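Local coordinates for signal recognition 54 kDa protein (Pyrococcus furiosus, PDB 3DM5) that belongs to the SRP54 family of the signal recognition particle, joining a helical bundle, a P-loop nucleotide-binding domain and a signal-peptide-binding domain, at residues 1-9 / 249-259; 266-274 / 282-290. One frame throughout, in Å; residues are numbered along the deposited sequence.

Contact 1: 1-9 / 249-259. With GDP (guanosine-5'-diphosphate), chain J.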
loop_
_atom_site.group_PDB
_atom_site.type_symbol
_atom_site.label_atom_id
_atom_site.label_comp_id
_atom_site.label_asym_id
_atom_site.label_seq_id
_atom_site.Cartn_x
_atom_site.Cartn_y
_atom_site.Cartn_z
ATOM N N MET A 1 14.599 3.980 0.435
ATOM C CA MET A 1 15.783 4.021 -0.417
ATOM C C MET A 1 16.628 2.768 -0.293
ATOM O O MET A 1 16.868 2.285 0.810
ATOM C CB MET A 1 16.646 5.243 -0.089
ATOM C CG MET A 1 16.260 6.507 -0.827
ATOM S SD MET A 1 14.525 6.948 -0.726
ATOM C CE MET A 1 14.551 8.508 -1.599
ATOM N N VAL A 2 17.093 2.286 -1.447
ATOM C CA VAL A 2 18.001 1.134 -1.601
ATOM C C VAL A 2 17.407 -0.203 -1.172
ATOM O O VAL A 2 17.540 -0.631 -0.031
ATOM C CB VAL A 2 19.435 1.378 -1.032
ATOM C CG1 VAL A 2 19.425 1.487 0.482
ATOM C CG2 VAL A 2 20.367 0.272 -1.488
ATOM N N LEU A 3 16.741 -0.844 -2.129
ATOM C CA LEU A 3 16.129 -2.158 -1.952
ATOM C C LEU A 3 15.013 -2.126 -0.922
ATOM O O LEU A 3 13.996 -2.804 -1.086
ATOM C CB LEU A 3 17.183 -3.215 -1.639
ATOM C CG LEU A 3 17.815 -3.837 -2.883
ATOM C CD1 LEU A 3 18.169 -2.789 -3.924
ATOM C CD2 LEU A 3 19.038 -4.652 -2.503
ATOM N N ASP A 4 15.233 -1.348 0.138
ATOM C CA ASP A 4 14.165 -0.738 0.949
ATOM C C ASP A 4 13.093 -1.702 1.456
ATOM O O ASP A 4 13.215 -2.273 2.543
ATOM C CB ASP A 4 13.519 0.422 0.178
ATOM C CG ASP A 4 13.105 0.033 -1.250
ATOM O OD1 ASP A 4 12.032 -0.589 -1.431
ATOM O OD2 ASP A 4 13.855 0.359 -2.197
ATOM N N ASN A 5 12.031 -1.856 0.675
ATOM C CA ASN A 5 11.004 -2.842 0.968
ATOM C C ASN A 5 11.575 -4.258 1.101
ATOM O O ASN A 5 11.154 -5.017 1.971
ATOM C CB ASN A 5 9.933 -2.809 -0.123
ATOM C CG ASN A 5 9.059 -1.571 -0.050
ATOM O OD1 ASN A 5 8.918 -0.940 1.011
ATOM N ND2 ASN A 5 8.453 -1.216 -1.183
ATOM N N LEU A 6 12.530 -4.608 0.235
ATOM C CA LEU A 6 13.115 -5.943 0.254
ATOM C C LEU A 6 13.838 -6.171 1.583
ATOM O O LEU A 6 13.727 -7.228 2.198
ATOM C CB LEU A 6 14.048 -6.163 -0.945
ATOM C CG LEU A 6 14.724 -7.533 -1.090
ATOM C CD1 LEU A 6 13.732 -8.660 -1.194
ATOM C CD2 LEU A 6 15.663 -7.561 -2.291
ATOM N N GLY A 7 14.555 -5.152 2.031
ATOM C CA GLY A 7 15.188 -5.187 3.332
ATOM C C GLY A 7 14.226 -5.536 4.448
ATOM O O GLY A 7 14.426 -6.524 5.153
ATOM N N LYS A 8 13.183 -4.728 4.613
ATOM C CA LYS A 8 12.191 -4.973 5.654
ATOM C C LYS A 8 11.628 -6.370 5.559
ATOM O O LYS A 8 11.492 -7.045 6.561
ATOM C CB LYS A 8 11.033 -3.985 5.570
ATOM C CG LYS A 8 11.287 -2.611 6.152
ATOM C CD LYS A 8 10.089 -1.710 5.875
ATOM C CE LYS A 8 8.810 -2.548 5.782
ATOM N NZ LYS A 8 7.557 -1.766 5.996
ATOM N N ALA A 9 11.288 -6.803 4.355
ATOM C CA ALA A 9 10.684 -8.114 4.190
ATOM C C ALA A 9 11.650 -9.250 4.556
ATOM O O ALA A 9 11.262 -10.238 5.199
ATOM C CB ALA A 9 10.159 -8.277 2.774
ATOM N N LEU A 249 19.687 2.346 -7.205
ATOM C CA LEU A 249 19.169 1.335 -6.306
ATOM C C LEU A 249 18.207 1.971 -5.281
ATOM O O LEU A 249 17.339 1.304 -4.699
ATOM C CB LEU A 249 20.305 0.560 -5.617
ATOM C CG LEU A 249 21.094 -0.467 -6.450
ATOM C CD1 LEU A 249 21.776 -1.422 -5.529
ATOM C CD2 LEU A 249 20.214 -1.238 -7.386
ATOM N N ASP A 250 18.356 3.277 -5.096
ATOM C CA ASP A 250 17.568 4.014 -4.124
ATOM C C ASP A 250 16.083 4.053 -4.462
ATOM O O ASP A 250 15.685 4.593 -5.495
ATOM C CB ASP A 250 18.100 5.439 -3.956
ATOM C CG ASP A 250 18.315 6.150 -5.280
ATOM O OD1 ASP A 250 18.944 5.555 -6.184
ATOM O OD2 ASP A 250 17.875 7.316 -5.397
ATOM N N GLY A 251 15.268 3.486 -3.578
ATOM C CA GLY A 251 13.835 3.501 -3.761
ATOM C C GLY A 251 13.322 2.488 -4.762
ATOM O O GLY A 251 12.150 2.134 -4.735
ATOM N N SER A 252 14.187 2.003 -5.647
ATOM C CA SER A 252 13.710 1.157 -6.741
ATOM C C SER A 252 13.201 -0.169 -6.227
ATOM O O SER A 252 13.834 -0.831 -5.387
ATOM C CB SER A 252 14.787 0.931 -7.809
ATOM O OG SER A 252 15.515 -0.267 -7.570
ATOM N N ALA A 253 12.051 -0.563 -6.749
ATOM C CA ALA A 253 11.457 -1.831 -6.358
ATOM C C ALA A 253 12.238 -3.019 -6.922
ATOM O O ALA A 253 12.088 -4.144 -6.451
ATOM C CB ALA A 253 10.005 -1.889 -6.803
ATOM N N LYS A 254 13.087 -2.751 -7.913
ATOM C CA LYS A 254 13.652 -3.816 -8.733
ATOM C C LYS A 254 15.177 -3.990 -8.646
ATOM O O LYS A 254 15.712 -4.930 -9.219
ATOM C CB LYS A 254 13.224 -3.615 -10.185
ATOM C CG LYS A 254 11.767 -3.232 -10.334
ATOM C CD LYS A 254 11.401 -2.930 -11.782
ATOM C CE LYS A 254 11.386 -4.183 -12.630
ATOM N NZ LYS A 254 10.927 -3.868 -14.013
ATOM N N GLY A 255 15.863 -3.100 -7.935
ATOM C CA GLY A 255 17.300 -3.193 -7.763
ATOM C C GLY A 255 17.788 -4.546 -7.263
ATOM O O GLY A 255 18.868 -5.022 -7.644
ATOM N N GLY A 256 16.997 -5.182 -6.409
ATOM C CA GLY A 256 17.357 -6.502 -5.938
ATOM C C GLY A 256 17.531 -7.453 -7.102
ATOM O O GLY A 256 18.509 -8.202 -7.173
ATOM N N GLY A 257 16.571 -7.413 -8.022
ATOM C CA GLY A 257 16.626 -8.216 -9.225
ATOM C C GLY A 257 17.842 -7.926 -10.092
ATOM O O GLY A 257 18.354 -8.832 -10.740
ATOM N N ALA A 258 18.295 -6.670 -10.115
ATOM C CA ALA A 258 19.488 -6.283 -10.873
ATOM C C ALA A 258 20.778 -6.825 -10.244
ATOM O O ALA A 258 21.604 -7.409 -10.938
ATOM C CB ALA A 258 19.568 -4.744 -11.023
ATOM N N LEU A 259 20.948 -6.626 -8.933
ATOM C CA LEU A 259 22.144 -7.100 -8.239
ATOM C C LEU A 259 22.259 -8.603 -8.354
ATOM O O LEU A 259 23.311 -9.112 -8.716
ATOM C CB LEU A 259 22.162 -6.700 -6.765
ATOM C CG LEU A 259 22.133 -5.207 -6.417
ATOM C CD1 LEU A 259 22.061 -5.055 -4.914
ATOM C CD2 LEU A 259 23.338 -4.468 -6.992
HETATM P PB GDP J . 23.304 9.277 -18.770
HETATM O O1B GDP J . 22.847 7.976 -18.206
HETATM O O2B GDP J . 22.703 9.438 -20.145
HETATM O O3B GDP J . 24.812 9.305 -18.823
HETATM O O3A GDP J . 22.688 10.531 -17.962
HETATM P PA GDP J . 22.765 10.819 -16.384
HETATM O O1A GDP J . 22.354 12.229 -16.078
HETATM O O2A GDP J . 24.127 10.543 -15.814
HETATM O "O5'" GDP J . 21.629 9.836 -15.813
HETATM C "C5'" GDP J . 20.291 10.110 -16.211
HETATM C "C4'" GDP J . 19.390 10.331 -14.993
HETATM O "O4'" GDP J . 19.538 9.320 -13.969
HETATM C "C3'" GDP J . 19.674 11.671 -14.336
HETATM O "O3'" GDP J . 18.389 12.242 -14.074
HETATM C "C2'" GDP J . 20.407 11.309 -13.057
HETATM O "O2'" GDP J . 20.113 12.186 -11.994
HETATM C "C1'" GDP J . 19.807 9.968 -12.713
HETATM N N9 GDP J . 20.675 9.112 -11.889
HETATM C C8 GDP J . 21.909 8.652 -12.154
HETATM N N7 GDP J . 22.345 7.847 -11.146
HETATM C C5 GDP J . 21.359 7.780 -10.230
HETATM C C6 GDP J . 21.123 7.121 -8.918
HETATM O O6 GDP J . 21.974 6.370 -8.384
HETATM N N1 GDP J . 19.953 7.352 -8.311
HETATM C C2 GDP J . 18.997 8.132 -8.844
HETATM N N2 GDP J . 17.843 8.306 -8.166
HETATM N N3 GDP J . 19.134 8.755 -10.030
HETATM C C4 GDP J . 20.268 8.618 -10.738
#

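Contact 2: 266-274 / 282-290. With GDP (guanosine-5'-diphosphate), chain J.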
loop_
_atom_site.group_PDB
_atom_site.type_symbol
_atom_site.label_atom_id
_atom_site.label_comp_id
_atom_site.label_asym_id
_atom_site.label_seq_id
_atom_site.Cartn_x
_atom_site.Cartn_y
_atom_site.Cartn_z
ATOM N N GLY A 266 28.738 -13.532 -12.675
ATOM C CA GLY A 266 30.147 -13.603 -12.335
ATOM C C GLY A 266 30.839 -12.247 -12.330
ATOM O O GLY A 266 31.804 -12.018 -11.617
ATOM N N ALA A 267 30.332 -11.328 -13.127
ATOM C CA ALA A 267 30.932 -10.013 -13.189
ATOM C C ALA A 267 30.899 -9.346 -11.818
ATOM O O ALA A 267 29.907 -9.431 -11.093
ATOM C CB ALA A 267 30.233 -9.158 -14.236
ATOM N N PRO A 268 31.994 -8.679 -11.460
ATOM C CA PRO A 268 32.146 -8.046 -10.155
ATOM C C PRO A 268 31.399 -6.721 -10.089
ATOM O O PRO A 268 31.626 -5.863 -10.956
ATOM C CB PRO A 268 33.651 -7.773 -10.064
ATOM C CG PRO A 268 34.195 -8.004 -11.415
ATOM C CD PRO A 268 33.101 -8.354 -12.362
ATOM N N ILE A 269 30.529 -6.560 -9.090
ATOM C CA ILE A 269 29.902 -5.277 -8.815
ATOM C C ILE A 269 30.813 -4.567 -7.829
ATOM O O ILE A 269 31.047 -5.085 -6.730
ATOM C CB ILE A 269 28.529 -5.437 -8.163
ATOM C CG1 ILE A 269 27.628 -6.314 -9.031
ATOM C CG2 ILE A 269 27.888 -4.083 -7.932
ATOM C CD1 ILE A 269 26.517 -6.936 -8.265
ATOM N N LYS A 270 31.318 -3.388 -8.218
ATOM C CA LYS A 270 32.261 -2.637 -7.388
ATOM C C LYS A 270 31.617 -1.467 -6.622
ATOM O O LYS A 270 32.003 -1.162 -5.504
ATOM C CB LYS A 270 33.416 -2.140 -8.239
ATOM C CG LYS A 270 33.982 -3.208 -9.161
ATOM C CD LYS A 270 35.358 -3.654 -8.732
ATOM C CE LYS A 270 35.955 -4.677 -9.711
ATOM N NZ LYS A 270 37.445 -4.689 -9.700
ATOM N N PHE A 271 30.635 -0.804 -7.217
ATOM C CA PHE A 271 29.916 0.257 -6.516
ATOM C C PHE A 271 28.449 0.189 -6.849
ATOM O O PHE A 271 28.055 -0.426 -7.833
ATOM C CB PHE A 271 30.423 1.649 -6.921
ATOM C CG PHE A 271 31.899 1.851 -6.727
ATOM C CD1 PHE A 271 32.813 1.318 -7.632
ATOM C CD2 PHE A 271 32.372 2.606 -5.669
ATOM C CE1 PHE A 271 34.177 1.516 -7.474
ATOM C CE2 PHE A 271 33.728 2.812 -5.504
ATOM C CZ PHE A 271 34.637 2.256 -6.416
ATOM N N ILE A 272 27.641 0.852 -6.037
ATOM C CA ILE A 272 26.243 1.044 -6.363
ATOM C C ILE A 272 25.962 2.519 -6.300
ATOM O O ILE A 272 26.523 3.222 -5.473
ATOM C CB ILE A 272 25.321 0.264 -5.414
ATOM C CG1 ILE A 272 25.650 0.548 -3.948
ATOM C CG2 ILE A 272 25.422 -1.222 -5.702
ATOM C CD1 ILE A 272 24.593 0.066 -2.986
ATOM N N GLY A 273 25.128 2.999 -7.211
ATOM C CA GLY A 273 24.612 4.355 -7.135
ATOM C C GLY A 273 23.335 4.429 -6.303
ATOM O O GLY A 273 22.484 3.542 -6.347
ATOM N N THR A 274 23.181 5.533 -5.589
ATOM C CA THR A 274 22.306 5.607 -4.430
ATOM C C THR A 274 21.439 6.862 -4.461
ATOM O O THR A 274 20.607 7.095 -3.589
ATOM C CB THR A 274 23.188 5.550 -3.179
ATOM O OG1 THR A 274 23.489 4.177 -2.907
ATOM C CG2 THR A 274 22.524 6.149 -1.994
ATOM N N GLU A 282 28.297 4.138 -3.160
ATOM C CA GLU A 282 28.967 3.404 -2.102
ATOM C C GLU A 282 29.639 2.130 -2.650
ATOM O O GLU A 282 29.129 1.503 -3.575
ATOM C CB GLU A 282 27.994 3.125 -0.949
ATOM C CG GLU A 282 26.975 2.061 -1.241
ATOM C CD GLU A 282 26.221 1.610 0.008
ATOM O OE1 GLU A 282 25.579 2.473 0.653
ATOM O OE2 GLU A 282 26.263 0.396 0.336
ATOM N N PRO A 283 30.815 1.771 -2.112
ATOM C CA PRO A 283 31.441 0.553 -2.622
ATOM C C PRO A 283 30.582 -0.640 -2.255
ATOM O O PRO A 283 29.853 -0.592 -1.264
ATOM C CB PRO A 283 32.785 0.508 -1.893
ATOM C CG PRO A 283 33.014 1.893 -1.400
ATOM C CD PRO A 283 31.661 2.459 -1.128
ATOM N N PHE A 284 30.664 -1.695 -3.058
ATOM C CA PHE A 284 29.830 -2.855 -2.850
ATOM C C PHE A 284 30.638 -3.990 -2.244
ATOM O O PHE A 284 31.606 -4.493 -2.827
ATOM C CB PHE A 284 29.157 -3.292 -4.145
ATOM C CG PHE A 284 28.072 -4.329 -3.948
ATOM C CD1 PHE A 284 26.845 -3.975 -3.399
ATOM C CD2 PHE A 284 28.273 -5.643 -4.321
ATOM C CE1 PHE A 284 25.839 -4.926 -3.224
ATOM C CE2 PHE A 284 27.274 -6.592 -4.152
ATOM C CZ PHE A 284 26.058 -6.228 -3.605
ATOM N N ASP A 285 30.222 -4.374 -1.051
ATOM C CA ASP A 285 30.894 -5.384 -0.268
ATOM C C ASP A 285 29.773 -6.294 0.220
ATOM O O ASP A 285 29.150 -6.031 1.259
ATOM C CB ASP A 285 31.651 -4.713 0.893
ATOM C CG ASP A 285 32.440 -5.699 1.738
ATOM O OD1 ASP A 285 32.208 -6.926 1.650
ATOM O OD2 ASP A 285 33.301 -5.229 2.506
ATOM N N PRO A 286 29.490 -7.350 -0.565
ATOM C CA PRO A 286 28.347 -8.269 -0.411
ATOM C C PRO A 286 27.988 -8.616 1.036
ATOM O O PRO A 286 26.841 -8.420 1.403
ATOM C CB PRO A 286 28.792 -9.517 -1.197
ATOM C CG PRO A 286 29.595 -8.943 -2.307
ATOM C CD PRO A 286 30.332 -7.721 -1.715
ATOM N N PRO A 287 28.947 -9.113 1.836
ATOM C CA PRO A 287 28.604 -9.524 3.206
ATOM C C PRO A 287 28.115 -8.370 4.087
ATOM O O PRO A 287 27.270 -8.585 4.949
ATOM C CB PRO A 287 29.935 -10.076 3.756
ATOM C CG PRO A 287 30.805 -10.258 2.589
ATOM C CD PRO A 287 30.381 -9.286 1.557
ATOM N N ARG A 288 28.666 -7.176 3.881
ATOM C CA ARG A 288 28.281 -5.982 4.624
ATOM C C ARG A 288 26.939 -5.464 4.147
ATOM O O ARG A 288 26.116 -5.004 4.936
ATOM C CB ARG A 288 29.305 -4.879 4.398
ATOM C CG ARG A 288 30.723 -5.303 4.617
ATOM C CD ARG A 288 31.194 -4.912 5.986
ATOM N NE ARG A 288 32.284 -5.773 6.419
ATOM C CZ ARG A 288 32.751 -5.813 7.661
ATOM N NH1 ARG A 288 32.228 -5.029 8.597
ATOM N NH2 ARG A 288 33.746 -6.638 7.966
ATOM N N PHE A 289 26.735 -5.516 2.836
ATOM C CA PHE A 289 25.490 -5.067 2.240
ATOM C C PHE A 289 24.341 -5.980 2.682
ATOM O O PHE A 289 23.322 -5.511 3.172
ATOM C CB PHE A 289 25.647 -5.028 0.732
ATOM C CG PHE A 289 24.398 -4.661 -0.015
ATOM C CD1 PHE A 289 24.135 -3.338 -0.330
ATOM C CD2 PHE A 289 23.517 -5.651 -0.462
ATOM C CE1 PHE A 289 23.000 -2.994 -1.043
ATOM C CE2 PHE A 289 22.390 -5.317 -1.175
ATOM C CZ PHE A 289 22.131 -3.976 -1.468
ATOM N N VAL A 290 24.520 -7.285 2.531
ATOM C CA VAL A 290 23.480 -8.234 2.910
ATOM C C VAL A 290 23.209 -8.156 4.405
ATOM O O VAL A 290 22.104 -8.427 4.867
ATOM C CB VAL A 290 23.874 -9.665 2.537
ATOM C CG1 VAL A 290 23.052 -10.671 3.310
ATOM C CG2 VAL A 290 23.686 -9.863 1.074
HETATM P PB GDP J . 23.304 9.277 -18.770
HETATM O O1B GDP J . 22.847 7.976 -18.206
HETATM O O2B GDP J . 22.703 9.438 -20.145
HETATM O O3B GDP J . 24.812 9.305 -18.823
HETATM O O3A GDP J . 22.688 10.531 -17.962
HETATM P PA GDP J . 22.765 10.819 -16.384
HETATM O O1A GDP J . 22.354 12.229 -16.078
HETATM O O2A GDP J . 24.127 10.543 -15.814
HETATM O "O5'" GDP J . 21.629 9.836 -15.813
HETATM C "C5'" GDP J . 20.291 10.110 -16.211
HETATM C "C4'" GDP J . 19.390 10.331 -14.993
HETATM O "O4'" GDP J . 19.538 9.320 -13.969
HETATM C "C3'" GDP J . 19.674 11.671 -14.336
HETATM O "O3'" GDP J . 18.389 12.242 -14.074
HETATM C "C2'" GDP J . 20.407 11.309 -13.057
HETATM O "O2'" GDP J . 20.113 12.186 -11.994
HETATM C "C1'" GDP J . 19.807 9.968 -12.713
HETATM N N9 GDP J . 20.675 9.112 -11.889
HETATM C C8 GDP J . 21.909 8.652 -12.154
HETATM N N7 GDP J . 22.345 7.847 -11.146
HETATM C C5 GDP J . 21.359 7.780 -10.230
HETATM C C6 GDP J . 21.123 7.121 -8.918
HETATM O O6 GDP J . 21.974 6.370 -8.384
HETATM N N1 GDP J . 19.953 7.352 -8.311
HETATM C C2 GDP J . 18.997 8.132 -8.844
HETATM N N2 GDP J . 17.843 8.306 -8.166
HETATM N N3 GDP J . 19.134 8.755 -10.030
HETATM C C4 GDP J . 20.268 8.618 -10.738
HETATM O O HOH W 1 32.893 -5.774 -4.678
#

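Contact 1: 1-9 / 249-259
L3 lays its isobutyl end across the G255–G256 peptide at the start of helix 255-263, an instance of glycines letting one large apolar side chain settle directly on backbone. With no side chain on either glycine, CD1 of L3 comes within 3.6 Å of G256 N. The other branch goes elsewhere: CD2 of L3 meets CD1 of L259 one helical turn on, at 3.9 Å, the two side chains crossing at a slant. L6 arrives beside L3 with CG anti to its backbone N (chi1 -179°), which directs CD2 to G256 CA at 4.2 Å. That helix start is held by S252, whose OG accepts from G255 N in a capping bond.

Nearer the terminus the two backbones run close and the side chains touch more lightly. V2 sets CG2 against L249 CB at 4.1 Å, and L3 N gives a weak bond to L249 O. M1, its chain bent at chi2, reaches CB of D250 with CG at 3.8 Å, so it touches the base of that side chain and leaves the carboxylate to the nucleotide. Both oxygens of D250 face the guanine of GDP: OD1 accepts from N1 at 3.0 Å and OD2 from N2 at 2.9 Å, a two-pronged grip that fixes the rotation of the carboxylate. D250 ends the T-K-L-D sequence, the guanine-specificity (G4) motif of this family.

Around this junction, L3 also packs on L293 of helix 286-293, L249 on I272 of strand 269-273, and L6 on A38 and L39, so the start of the chain joins helix 25-41 of the bundle to the nucleotide-binding domain.

Contact 2: 266-274 / 282-290
I272 and E282 stand side by side on one face of a short antiparallel pairing, and the isoleucine illustrates how a single branched side chain can serve three neighbours. From CB, which rises on the same sheet face as that of E282, the two branches part. CG1 takes the place between the backbone N and the carbonyl carbon (chi1 51°), and this turns it onto CG of E282 at 3.4 Å. CG2 goes the other way and comes to CD1 of F284 at 3.9 Å, approaching the ring obliquely. At the tip, CD1 of I272 lies along the glutamate as far as OE2 and also reaches CE1 of F289 at 4.0 Å. The two phenylalanines pack on each other as well, CE1 of F284 lying over one face of F289, offset toward its rim.

I269, one residue before K270 in the strand, supplies CB and CG2 to the F284 ring near CD2, while its carbonyl O sits at the edge of that ring, near its plane. A water donates to both I269 O and F284 O, linking strand 269-273 to the loop that follows strand 281-283. Beneath the side chains, I272 N bonds to E282 O at 2.9 Å and E282 N returns a bond to I272 O. F284 N adds a third, to K270 O at 2.8 Å.

D285 and R288 form salt bridges with K331 and D332 of the second subunit. At the other end of the pairing, G273 and T274 lie beside O6 of GDP, T274 N at 3.2 Å. The arrangement is a beta hairpin at the edge of the sheet of an SRP-type GTPase domain, its first strand leading into a G-T-G-E sequence consistent with the closing-loop motif, the fifth guanine-nucleotide motif of these GTPases.

Overall arrangement
Starting from the N terminus, the chain runs through the helical bundle and most of the P-loop domain before contact 1 brings residues 249-259 back to the first residues, closing a loop of about 240 residues. Contact 2 opens only afterwards and closes a hairpin of a few residues, so the two stand in series, neither nested nor crossed. Helix 255-263, which begins in contact 1, is followed by strand 269-273 of contact 2. The contacts lie side by side, with centres about 13 Å apart: L249 N probably bonds to G273 O, and L259 packs on F289. Together they join the N-terminal end, the sheet edge and helix 286-293, while D250, G273 and T274 bring both contacts to the guanine of GDP.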